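Local coordinates for uncharacterized protein (Parabacteroides merdae, PDB 4R7F) that is of unknown function but carries immunoglobulin-like beta-sandwich domains, the first of them related to the N-terminal domain of type 9 secretion system plug proteins, at residues Thr7-Ser11 and Lys12-Thr16; Ile72-Asn76 and Gly77-Thr81; Tyr99-Leu102 and Leu103-Asp107; Asn316-Asp319 and Glu320-Met324. One frame throughout, in Å; residues are numbered along the deposited sequence. Where two conformers were deposited one is given.

Contact 1 (Thr7-Ser11 and Lys12-Thr16)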
loop_
_atom_site.group_PDB
_atom_site.type_symbol
_atom_site.label_atom_id
_atom_site.label_comp_id
_atom_site.label_asym_id
_atom_site.label_seq_id
_atom_site.Cartn_x
_atom_site.Cartn_y
_atom_site.Cartn_z
ATOM N N THR A 7 -24.393 -3.156 -6.866
ATOM C CA THR A 7 -23.902 -4.197 -7.751
ATOM C C THR A 7 -24.447 -5.530 -7.306
ATOM O O THR A 7 -24.204 -5.961 -6.173
ATOM C CB THR A 7 -22.397 -4.218 -7.754
ATOM O OG1 THR A 7 -21.944 -2.951 -8.253
ATOM C CG2 THR A 7 -21.865 -5.375 -8.636
ATOM N N ASP A 8 -25.200 -6.150 -8.202
ATOM C CA ASP A 8 -25.874 -7.430 -7.959
ATOM C C ASP A 8 -26.271 -8.149 -9.261
ATOM O O ASP A 8 -26.488 -7.538 -10.274
ATOM C CB ASP A 8 -27.125 -7.175 -7.142
ATOM C CG ASP A 8 -27.651 -8.422 -6.450
ATOM O OD1 ASP A 8 -26.894 -9.403 -6.236
ATOM O OD2 ASP A 8 -28.851 -8.407 -6.124
ATOM N N VAL A 9 -26.304 -9.466 -9.222
ATOM C CA VAL A 9 -26.684 -10.285 -10.347
ATOM C C VAL A 9 -28.056 -10.891 -10.074
ATOM O O VAL A 9 -28.274 -11.423 -9.015
ATOM C CB VAL A 9 -25.669 -11.419 -10.539
ATOM C CG1 VAL A 9 -26.150 -12.423 -11.589
ATOM C CG2 VAL A 9 -24.340 -10.841 -10.946
ATOM N N ASN A 10 -28.975 -10.804 -11.031
ATOM C CA ASN A 10 -30.333 -11.301 -10.863
ATOM C C ASN A 10 -30.669 -12.398 -11.863
ATOM O O ASN A 10 -31.821 -12.654 -12.093
ATOM C CB ASN A 10 -31.352 -10.162 -11.077
ATOM C CG ASN A 10 -30.959 -8.893 -10.363
ATOM O OD1 ASN A 10 -30.971 -8.826 -9.125
ATOM N ND2 ASN A 10 -30.567 -7.889 -11.131
ATOM N N SER A 11 -29.685 -12.971 -12.527
ATOM C CA SER A 11 -29.947 -14.013 -13.496
ATOM C C SER A 11 -29.047 -15.176 -13.217
ATOM O O SER A 11 -27.872 -14.987 -12.977
ATOM C CB SER A 11 -29.694 -13.517 -14.903
ATOM O OG SER A 11 -29.598 -14.609 -15.807
ATOM N N LYS A 12 -29.587 -16.386 -13.268
ATOM C CA LYS A 12 -28.769 -17.575 -13.046
ATOM C C LYS A 12 -27.772 -17.847 -14.170
ATOM O O LYS A 12 -26.843 -18.638 -13.959
ATOM C CB LYS A 12 -29.641 -18.771 -12.827
ATOM C CG LYS A 12 -30.496 -18.618 -11.591
ATOM C CD LYS A 12 -31.569 -19.682 -11.532
ATOM C CE LYS A 12 -32.357 -19.608 -10.241
ATOM N NZ LYS A 12 -33.743 -20.079 -10.450
ATOM N N GLN A 13 -27.993 -17.211 -15.336
ATOM C CA GLN A 13 -27.078 -17.428 -16.482
ATOM C C GLN A 13 -25.878 -16.444 -16.493
ATOM O O GLN A 13 -24.959 -16.620 -17.272
ATOM C CB GLN A 13 -27.806 -17.419 -17.848
ATOM C CG GLN A 13 -28.776 -18.582 -18.143
ATOM C CD GLN A 13 -28.176 -19.997 -18.144
ATOM O OE1 GLN A 13 -27.556 -20.442 -17.172
ATOM N NE2 GLN A 13 -28.441 -20.737 -19.213
ATOM N N ILE A 14 -25.839 -15.471 -15.587
ATOM C CA ILE A 14 -24.761 -14.479 -15.519
ATOM C C ILE A 14 -23.809 -14.837 -14.365
ATOM O O ILE A 14 -24.242 -15.074 -13.240
ATOM C CB ILE A 14 -25.396 -13.055 -15.298
ATOM C CG1 ILE A 14 -26.288 -12.660 -16.484
ATOM C CG2 ILE A 14 -24.369 -11.971 -14.996
ATOM C CD1 ILE A 14 -25.567 -12.620 -17.811
ATOM N N LYS A 15 -22.507 -14.855 -14.611
ATOM C CA LYS A 15 -21.557 -15.183 -13.544
ATOM C C LYS A 15 -20.369 -14.278 -13.638
ATOM O O LYS A 15 -20.087 -13.712 -14.707
ATOM C CB LYS A 15 -21.071 -16.615 -13.660
ATOM C CG LYS A 15 -22.154 -17.671 -13.579
ATOM C CD LYS A 15 -22.720 -17.783 -12.176
ATOM C CE LYS A 15 -23.641 -18.997 -12.080
ATOM N NZ LYS A 15 -24.830 -18.806 -11.192
ATOM N N THR A 16 -19.697 -14.124 -12.500
ATOM C CA THR A 16 -18.359 -13.527 -12.419
ATOM C C THR A 16 -18.410 -12.100 -12.895
ATOM O O THR A 16 -17.570 -11.631 -13.687
ATOM C CB THR A 16 -17.339 -14.393 -13.198
ATOM O OG1 THR A 16 -17.531 -15.768 -12.824
ATOM C CG2 THR A 16 -15.929 -13.987 -12.892
HETATM O O HOH W 1 -25.827 -15.989 -11.066
#

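Contact 2 (Ile72-Asn76 and Gly77-Thr81)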
loop_
_atom_site.group_PDB
_atom_site.type_symbol
_atom_site.label_atom_id
_atom_site.label_comp_id
_atom_site.label_asym_id
_atom_site.label_seq_id
_atom_site.Cartn_x
_atom_site.Cartn_y
_atom_site.Cartn_z
ATOM N N ILE A 72 -30.219 13.301 -20.499
ATOM C CA ILE A 72 -29.483 14.356 -21.240
ATOM C C ILE A 72 -28.638 15.218 -20.287
ATOM O O ILE A 72 -27.573 15.711 -20.668
ATOM C CB ILE A 72 -30.399 15.208 -22.181
ATOM C CG1 ILE A 72 -29.555 15.932 -23.260
ATOM C CG2 ILE A 72 -31.321 16.156 -21.403
ATOM C CD1 ILE A 72 -28.758 14.998 -24.173
ATOM N N GLU A 73 -29.096 15.356 -19.041
ATOM C CA GLU A 73 -28.348 16.087 -18.018
ATOM C C GLU A 73 -27.069 15.363 -17.583
ATOM O O GLU A 73 -26.111 16.017 -17.187
ATOM C CB GLU A 73 -29.229 16.352 -16.787
ATOM C CG GLU A 73 -30.360 17.358 -17.004
ATOM C CD GLU A 73 -31.276 17.464 -15.797
ATOM O OE1 GLU A 73 -32.175 16.603 -15.695
ATOM O OE2 GLU A 73 -31.082 18.383 -14.935
ATOM N N TYR A 74 -27.031 14.026 -17.658
ATOM C CA TYR A 74 -25.877 13.291 -17.119
ATOM C C TYR A 74 -25.020 12.514 -18.054
ATOM O O TYR A 74 -23.887 12.219 -17.682
ATOM C CB TYR A 74 -26.251 12.397 -15.949
ATOM C CG TYR A 74 -27.251 11.285 -16.187
ATOM C CD1 TYR A 74 -26.870 10.074 -16.766
ATOM C CD2 TYR A 74 -28.561 11.418 -15.726
ATOM C CE1 TYR A 74 -27.787 9.042 -16.904
ATOM C CE2 TYR A 74 -29.482 10.403 -15.849
ATOM C CZ TYR A 74 -29.106 9.220 -16.441
ATOM O OH TYR A 74 -30.059 8.242 -16.532
HETATM N N MSE A 75 -25.521 12.194 -19.247
HETATM C CA MSE A 75 -24.782 11.406 -20.255
HETATM C C MSE A 75 -24.936 12.006 -21.631
HETATM O O MSE A 75 -25.998 12.566 -21.963
HETATM C CB MSE A 75 -25.281 9.951 -20.341
HETATM C CG MSE A 75 -26.751 9.800 -20.773
HETATM SE SE MSE A 75 -27.551 8.002 -20.572
HETATM C CE MSE A 75 -26.531 7.020 -21.940
ATOM N N ASN A 76 -23.911 11.833 -22.451
ATOM C CA ASN A 76 -24.026 12.037 -23.849
ATOM C C ASN A 76 -24.071 10.654 -24.473
ATOM O O ASN A 76 -23.190 9.832 -24.227
ATOM C CB ASN A 76 -22.870 12.857 -24.387
ATOM C CG ASN A 76 -23.228 13.514 -25.705
ATOM O OD1 ASN A 76 -23.140 12.884 -26.749
ATOM N ND2 ASN A 76 -23.699 14.760 -25.655
ATOM N N GLY A 77 -25.119 10.387 -25.248
ATOM C CA GLY A 77 -25.338 9.073 -25.837
ATOM C C GLY A 77 -26.705 8.538 -25.472
ATOM O O GLY A 77 -27.430 9.145 -24.683
ATOM N N PHE A 78 -27.056 7.384 -26.038
ATOM C CA PHE A 78 -28.400 6.828 -25.860
ATOM C C PHE A 78 -28.460 5.689 -24.840
ATOM O O PHE A 78 -27.483 4.971 -24.597
ATOM C CB PHE A 78 -28.955 6.338 -27.202
ATOM C CG PHE A 78 -28.913 7.373 -28.289
ATOM C CD1 PHE A 78 -29.730 8.504 -28.225
ATOM C CD2 PHE A 78 -28.060 7.221 -29.383
ATOM C CE1 PHE A 78 -29.695 9.461 -29.226
ATOM C CE2 PHE A 78 -28.027 8.176 -30.387
ATOM C CZ PHE A 78 -28.843 9.297 -30.305
ATOM N N GLN A 79 -29.635 5.540 -24.247
ATOM C CA GLN A 79 -29.964 4.369 -23.483
ATOM C C GLN A 79 -30.105 3.207 -24.434
ATOM O O GLN A 79 -30.386 3.392 -25.624
ATOM C CB GLN A 79 -31.294 4.556 -22.760
ATOM C CG GLN A 79 -31.302 5.649 -21.702
ATOM C CD GLN A 79 -30.509 5.309 -20.445
ATOM O OE1 GLN A 79 -29.404 4.747 -20.509
ATOM N NE2 GLN A 79 -31.050 5.703 -19.290
ATOM N N GLY A 80 -29.931 2.006 -23.902
ATOM C CA GLY A 80 -30.183 0.794 -24.672
ATOM C C GLY A 80 -29.093 0.463 -25.673
ATOM O O GLY A 80 -29.359 -0.127 -26.700
ATOM N N THR A 81 -27.855 0.816 -25.354
ATOM C CA THR A 81 -26.752 0.504 -26.225
ATOM C C THR A 81 -26.345 -0.970 -26.133
ATOM O O THR A 81 -26.373 -1.572 -25.056
ATOM C CB THR A 81 -25.539 1.349 -25.862
ATOM O OG1 THR A 81 -25.948 2.710 -25.670
ATOM C CG2 THR A 81 -24.471 1.213 -26.942
#

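Contact 3 (Tyr99-Leu102 and Leu103-Asp107)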
loop_
_atom_site.group_PDB
_atom_site.type_symbol
_atom_site.label_atom_id
_atom_site.label_comp_id
_atom_site.label_asym_id
_atom_site.label_seq_id
_atom_site.Cartn_x
_atom_site.Cartn_y
_atom_site.Cartn_z
ATOM N N TYR A 99 -17.964 -11.149 -21.675
ATOM C CA TYR A 99 -18.384 -9.839 -22.155
ATOM C C TYR A 99 -17.651 -8.750 -21.396
ATOM O O TYR A 99 -17.333 -8.884 -20.218
ATOM C CB TYR A 99 -19.873 -9.645 -21.917
ATOM C CG TYR A 99 -20.754 -10.599 -22.695
ATOM C CD1 TYR A 99 -20.952 -11.899 -22.256
ATOM C CD2 TYR A 99 -21.391 -10.196 -23.885
ATOM C CE1 TYR A 99 -21.746 -12.782 -22.965
ATOM C CE2 TYR A 99 -22.201 -11.076 -24.606
ATOM C CZ TYR A 99 -22.356 -12.376 -24.149
ATOM O OH TYR A 99 -23.152 -13.268 -24.824
ATOM N N ARG A 100 -17.420 -7.648 -22.068
ATOM C CA ARG A 100 -16.640 -6.549 -21.525
ATOM C C ARG A 100 -17.237 -5.268 -22.056
ATOM O O ARG A 100 -17.453 -5.134 -23.256
ATOM C CB ARG A 100 -15.205 -6.680 -21.964
ATOM C CG ARG A 100 -14.256 -5.631 -21.429
ATOM C CD ARG A 100 -12.887 -6.288 -21.285
ATOM N NE ARG A 100 -11.776 -5.383 -21.503
ATOM C CZ ARG A 100 -11.431 -4.921 -22.699
ATOM N NH1 ARG A 100 -12.126 -5.255 -23.786
ATOM N NH2 ARG A 100 -10.401 -4.097 -22.805
ATOM N N LEU A 101 -17.536 -4.368 -21.130
ATOM C CA LEU A 101 -18.043 -3.038 -21.395
ATOM C C LEU A 101 -17.139 -2.090 -20.644
ATOM O O LEU A 101 -16.977 -2.216 -19.424
ATOM C CB LEU A 101 -19.474 -2.914 -20.878
ATOM C CG LEU A 101 -20.102 -1.525 -20.849
ATOM C CD1 LEU A 101 -20.296 -0.983 -22.255
ATOM C CD2 LEU A 101 -21.435 -1.603 -20.159
ATOM N N LEU A 102 -16.514 -1.179 -21.380
ATOM C CA LEU A 102 -15.768 -0.090 -20.783
ATOM C C LEU A 102 -16.611 1.185 -20.809
ATOM O O LEU A 102 -17.315 1.471 -21.791
ATOM C CB LEU A 102 -14.477 0.138 -21.541
ATOM C CG LEU A 102 -13.596 -1.089 -21.671
ATOM C CD1 LEU A 102 -12.327 -0.734 -22.428
ATOM C CD2 LEU A 102 -13.277 -1.644 -20.300
ATOM N N LEU A 103 -16.532 1.944 -19.726
ATOM C CA LEU A 103 -17.185 3.227 -19.635
ATOM C C LEU A 103 -16.267 4.265 -18.998
ATOM O O LEU A 103 -15.537 3.961 -18.076
ATOM C CB LEU A 103 -18.423 3.095 -18.789
ATOM C CG LEU A 103 -19.606 2.390 -19.437
ATOM C CD1 LEU A 103 -20.593 1.924 -18.375
ATOM C CD2 LEU A 103 -20.288 3.316 -20.422
ATOM N N PRO A 104 -16.297 5.506 -19.493
ATOM C CA PRO A 104 -17.038 5.928 -20.671
ATOM C C PRO A 104 -16.403 5.335 -21.942
ATOM O O PRO A 104 -15.276 4.824 -21.897
ATOM C CB PRO A 104 -16.858 7.438 -20.657
ATOM C CG PRO A 104 -15.478 7.589 -20.112
ATOM C CD PRO A 104 -15.436 6.584 -18.990
ATOM N N ASN A 105 -17.123 5.380 -23.055
ATOM C CA ASN A 105 -16.608 4.831 -24.300
ATOM C C ASN A 105 -17.047 5.730 -25.459
ATOM O O ASN A 105 -17.461 6.864 -25.226
ATOM C CB ASN A 105 -17.062 3.368 -24.447
ATOM C CG ASN A 105 -18.572 3.207 -24.401
ATOM O OD1 ASN A 105 -19.305 4.008 -24.965
ATOM N ND2 ASN A 105 -19.046 2.171 -23.722
ATOM N N ASP A 106 -16.944 5.236 -26.694
ATOM C CA ASP A 106 -17.324 6.022 -27.888
ATOM C C ASP A 106 -18.833 6.315 -27.966
ATOM O O ASP A 106 -19.228 7.287 -28.600
ATOM C CB ASP A 106 -16.887 5.316 -29.201
ATOM C CG ASP A 106 -15.415 5.537 -29.548
ATOM O OD1 ASP A 106 -14.683 6.173 -28.769
ATOM O OD2 ASP A 106 -14.981 5.058 -30.615
ATOM N N ASP A 107 -19.658 5.474 -27.342
ATOM C CA ASP A 107 -21.123 5.592 -27.396
ATOM C C ASP A 107 -21.719 6.386 -26.232
ATOM O O ASP A 107 -22.825 6.931 -26.364
ATOM C CB ASP A 107 -21.773 4.197 -27.335
ATOM C CG ASP A 107 -21.436 3.312 -28.534
ATOM O OD1 ASP A 107 -21.011 3.825 -29.600
ATOM O OD2 ASP A 107 -21.608 2.082 -28.392
#

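Contact 4 (Asn316-Asp319 and Glu320-Met324)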
loop_
_atom_site.group_PDB
_atom_site.type_symbol
_atom_site.label_atom_id
_atom_site.label_comp_id
_atom_site.label_asym_id
_atom_site.label_seq_id
_atom_site.Cartn_x
_atom_site.Cartn_y
_atom_site.Cartn_z
ATOM N N ASN A 316 -20.166 -8.863 -2.499
ATOM C CA ASN A 316 -20.440 -8.395 -1.138
ATOM C C ASN A 316 -21.940 -8.139 -0.815
ATOM O O ASN A 316 -22.273 -7.322 0.012
ATOM C CB ASN A 316 -19.559 -7.189 -0.818
ATOM C CG ASN A 316 -18.104 -7.582 -0.605
ATOM O OD1 ASN A 316 -17.798 -8.628 -0.045
ATOM N ND2 ASN A 316 -17.218 -6.767 -1.078
ATOM N N VAL A 317 -22.823 -8.900 -1.460
ATOM C CA VAL A 317 -24.250 -8.888 -1.165
ATOM C C VAL A 317 -24.602 -9.975 -0.143
ATOM O O VAL A 317 -24.247 -11.140 -0.300
ATOM C CB VAL A 317 -25.046 -9.067 -2.487
ATOM C CG1 VAL A 317 -26.561 -9.201 -2.281
ATOM C CG2 VAL A 317 -24.713 -7.921 -3.439
ATOM N N LEU A 318 -25.301 -9.561 0.907
ATOM C CA LEU A 318 -25.819 -10.457 1.924
ATOM C C LEU A 318 -27.284 -10.637 1.609
ATOM O O LEU A 318 -28.095 -9.767 1.912
ATOM C CB LEU A 318 -25.643 -9.873 3.335
ATOM C CG LEU A 318 -24.198 -9.487 3.671
ATOM C CD1 LEU A 318 -24.157 -8.987 5.105
ATOM C CD2 LEU A 318 -23.298 -10.688 3.493
ATOM N N ASP A 319 -27.595 -11.776 0.978
ATOM C CA ASP A 319 -28.943 -12.178 0.642
ATOM C C ASP A 319 -29.042 -13.732 0.499
ATOM O O ASP A 319 -28.144 -14.470 0.887
ATOM C CB ASP A 319 -29.365 -11.456 -0.648
ATOM C CG ASP A 319 -28.681 -12.021 -1.928
ATOM O OD1 ASP A 319 -27.776 -12.913 -1.832
ATOM O OD2 ASP A 319 -29.050 -11.548 -3.048
ATOM N N GLU A 320 -30.132 -14.209 -0.074
ATOM C CA GLU A 320 -30.431 -15.634 -0.142
ATOM C C GLU A 320 -29.442 -16.382 -0.995
ATOM O O GLU A 320 -29.347 -17.575 -0.873
ATOM C CB GLU A 320 -31.826 -15.867 -0.747
ATOM C CG GLU A 320 -32.959 -15.338 0.128
ATOM C CD GLU A 320 -33.383 -13.880 -0.141
ATOM O OE1 GLU A 320 -32.786 -13.162 -1.014
ATOM O OE2 GLU A 320 -34.332 -13.465 0.569
ATOM N N LYS A 321 -28.761 -15.693 -1.898
ATOM C CA LYS A 321 -27.745 -16.330 -2.683
ATOM C C LYS A 321 -26.524 -16.623 -1.868
ATOM O O LYS A 321 -25.888 -17.610 -2.139
ATOM C CB LYS A 321 -27.298 -15.472 -3.858
ATOM C CG LYS A 321 -28.385 -15.031 -4.822
ATOM C CD LYS A 321 -27.657 -14.439 -6.044
ATOM C CE LYS A 321 -28.215 -13.109 -6.529
ATOM N NZ LYS A 321 -28.007 -11.971 -5.591
ATOM N N SER A 322 -26.158 -15.740 -0.923
ATOM C CA SER A 322 -24.870 -15.885 -0.237
ATOM C C SER A 322 -25.049 -16.484 1.159
ATOM O O SER A 322 -24.092 -16.874 1.808
ATOM C CB SER A 322 -24.179 -14.543 -0.164
ATOM O OG SER A 322 -24.971 -13.613 0.581
ATOM N N LYS A 323 -26.294 -16.559 1.611
ATOM C CA LYS A 323 -26.609 -17.169 2.905
ATOM C C LYS A 323 -26.246 -18.652 2.896
ATOM O O LYS A 323 -26.366 -19.313 1.894
ATOM C CB LYS A 323 -28.088 -17.010 3.185
ATOM C CG LYS A 323 -28.531 -17.432 4.581
ATOM C CD LYS A 323 -29.956 -16.942 4.789
ATOM C CE LYS A 323 -30.500 -17.454 6.098
ATOM N NZ LYS A 323 -31.961 -17.294 6.187
HETATM N N MSE A 324 -25.784 -19.148 4.022
HETATM C CA MSE A 324 -25.397 -20.538 4.154
HETATM C C MSE A 324 -26.373 -21.336 4.992
HETATM O O MSE A 324 -26.786 -20.937 6.098
HETATM C CB MSE A 324 -24.024 -20.482 4.787
HETATM C CG MSE A 324 -23.004 -20.166 3.649
HETATM SE SE MSE A 324 -21.349 -20.544 4.487
HETATM C CE MSE A 324 -21.108 -22.319 3.750
#

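Contact 1 (Thr7-Ser11 and Lys12-Thr16)
Val9 and Ile14 meet across the bend between strand 8-9 and strand 14-21, their side chains set at a slant to each other. CG1 of Val9 lies 3.8 Å from CB of Ile14 and about as near to its CG2, while the CG1 branch of Ile14 turns the other way and lies against the CB and OG of Ser11. That branch follows from its torsion, CG1 beside the backbone N at chi1 -63°. Between the two strands the chain makes a type I beta turn from Ser11 to Ile14, closed by a weak bond of 3.3 Å from Ile14 N to Ser11 O. The Ser11 hydroxyl also reaches forward into the turn: with OG anti to its own N (chi1 164°) it accepts from Gln13 N at 3.1 Å, the N-H pointing to it at 151°, an ST turn and, with the weak Ser11 O bond, an ST motif. A water bridges the two ends of the turn, donating to Ser11 O and to Ile14 O (2.8 Å) and accepting from Lys15 NZ, whose ammonium also makes a weak bond to Lys12 O. Replacing Ser11 by an alanine would probably leave Gln13 N without its side-chain acceptor and let the turn hinge more freely on its weak backbone bond. Ile14 also packs on Ile130 and Phe131 of strand 129-138 and on Phe43, while Val9 leans on Leu17.

Contact 2 (Ile72-Asn76 and Gly77-Thr81)
The selenium end of Met75, a selenomethionine here, reaches into the bend formed by Gly77, Phe78 and Gln79. Its CE sits 3.5 Å from Phe78 O and 3.6 Å from Gly77 O, and its SE comes within 3.7 Å of Gln79 OE1; these contacts hold for one of two modelled positions of the side chain and are to that extent provisional. In that position the bend at chi3 (-68°) carries CE over toward the two carbonyls. The bend at chi2 turns the Gln79 amide toward Tyr74 and Met75. Its plane is steeply turned, 76°, against the ring of Tyr74, and NE2 stands 3.9 Å from Tyr74 OH, a van der Waals approach. Each polar end is engaged on strand 53-60: Tyr74 OH with Val57 O, Gln79 OE1 with Val57 N. A leucine in place of Gln79 would probably leave Val57 N without that side-chain acceptor and take away the amide that flanks the selenium. Gly77 turns the chain at phi 125°, where a CB would clash with Asn76 O. Residues 72-81 leave the short, weakly bonded helix 71-74, pair as strand 75-76 with strand 109-110, and pass through a G1 beta bulge of Gly80 and Thr81 opposite Tyr55 to enter strand 81-82 at the side of strand 53-60.

Contact 3 (Tyr99-Leu102 and Leu103-Asp107)
Asn105 folds its amide back over the end of the strand it follows, and ND2 gives a hydrogen bond of 2.7 Å to Leu102 O. The donor sits nearly in line with the carbonyl, the C=O to ND2 angle being 174°, although the oxygen lies 25° out of the amide plane and the N-H is bent. A chi1 of 57°, the rotamer that tucks CG over the backbone, brings the amide inward. The same nitrogen lies 3.7 Å from Leu101 CD1. The other branch of Leu101, CD2, meets Leu103 CD1 at 4.0 Å on one side of the strand.

A second shell fixes the asparagine. Asn105 OD1 accepts from Asp107 N at 2.8 Å, which makes an Asx turn. The same oxygen also accepts from Val108 N. The cis peptide before Pro104 probably contributes to the sharp turn that brings Asn105 back alongside Leu102. Ile41 of the neighbouring strand 39-46 flanks the leucines, and Tyr55 of strand 53-60, in the other sheet of the immunoglobulin-like sandwich, touches them; Phe110 also touches Leu103.

The chemistry is that of one amide used at both ends. ND2 takes up the carbonyl of the strand that is ending and OD1 takes up backbone N-H groups of the loop that follows, which is likely to hold the amide against rotation and to tie the sharp exit from the strand to the turn beyond it.

Contact 4 (Asn316-Asp319 and Glu320-Met324)
Asp319 O is gripped by two backbone donors, Lys323 N at 2.9 Å and Ser322 N at 3.0 Å. The carboxylate of the same residue grips Lys321. OD1 of Asp319 accepts from Lys321 N at 3.0 Å, the donor standing 65° above the carboxylate plane, and OD2 meets Lys321 NZ at 2.8 Å through its syn lone pair in a salt bridge. Lys321 gets there by bending at chi3 and chi4, its CB and CG lying beside OD1. The ammonium has a second carboxylate, Asp8; its charge is shared between the two and probably eases the repulsion between Asp319 and Glu320, whose OE1 is 4.5 Å from Asp319 OD2.

Ser322 closes the loop from within. Its OG, which a chi1 of 61° sets between its own backbone N and carbonyl carbon, donates to Val317 O at 2.7 Å, in the carbonyl plane and on a lone pair, and accepts from Asp319 N at 3.2 Å along a nearly straight N-H (167°). One hydroxyl of a buried serine thus satisfies both a C=O and an N-H of the preceding chain. Leu318 packs on Val351 of strand 342-352, and its N bonds a TRS molecule, probably from the crystallisation liquor.

With OD1 accepting from the N-H two residues on, Asp319 forms an Asx turn; this turn and the backbone bonds to Asp319 O together make an Asx motif, in the loop between strands 305-310 and 325-327.

Near the N terminus contact 1 closes the bend from strand 8-9 into strand 14-21, and so passes the chain between two sheets of the first sandwich. Contact 2 follows in series, turning from strand 75-76 toward strand 81-82, and contact 3 closes the exit of strand 96-103. Contacts 2 and 3 are neighbours, Thr81 CG2 lying 3.3 Å from Asp107 OD2. Far along the chain contact 4 closes a loop before strand 325-327 and returns to the beginning: Lys321 NZ and Asp8 OD1, 2.9 Å apart, form a salt bridge that ties it to contact 1. None of the four nests within or crosses another; contacts 2 and 4 have centres about 33 Å apart.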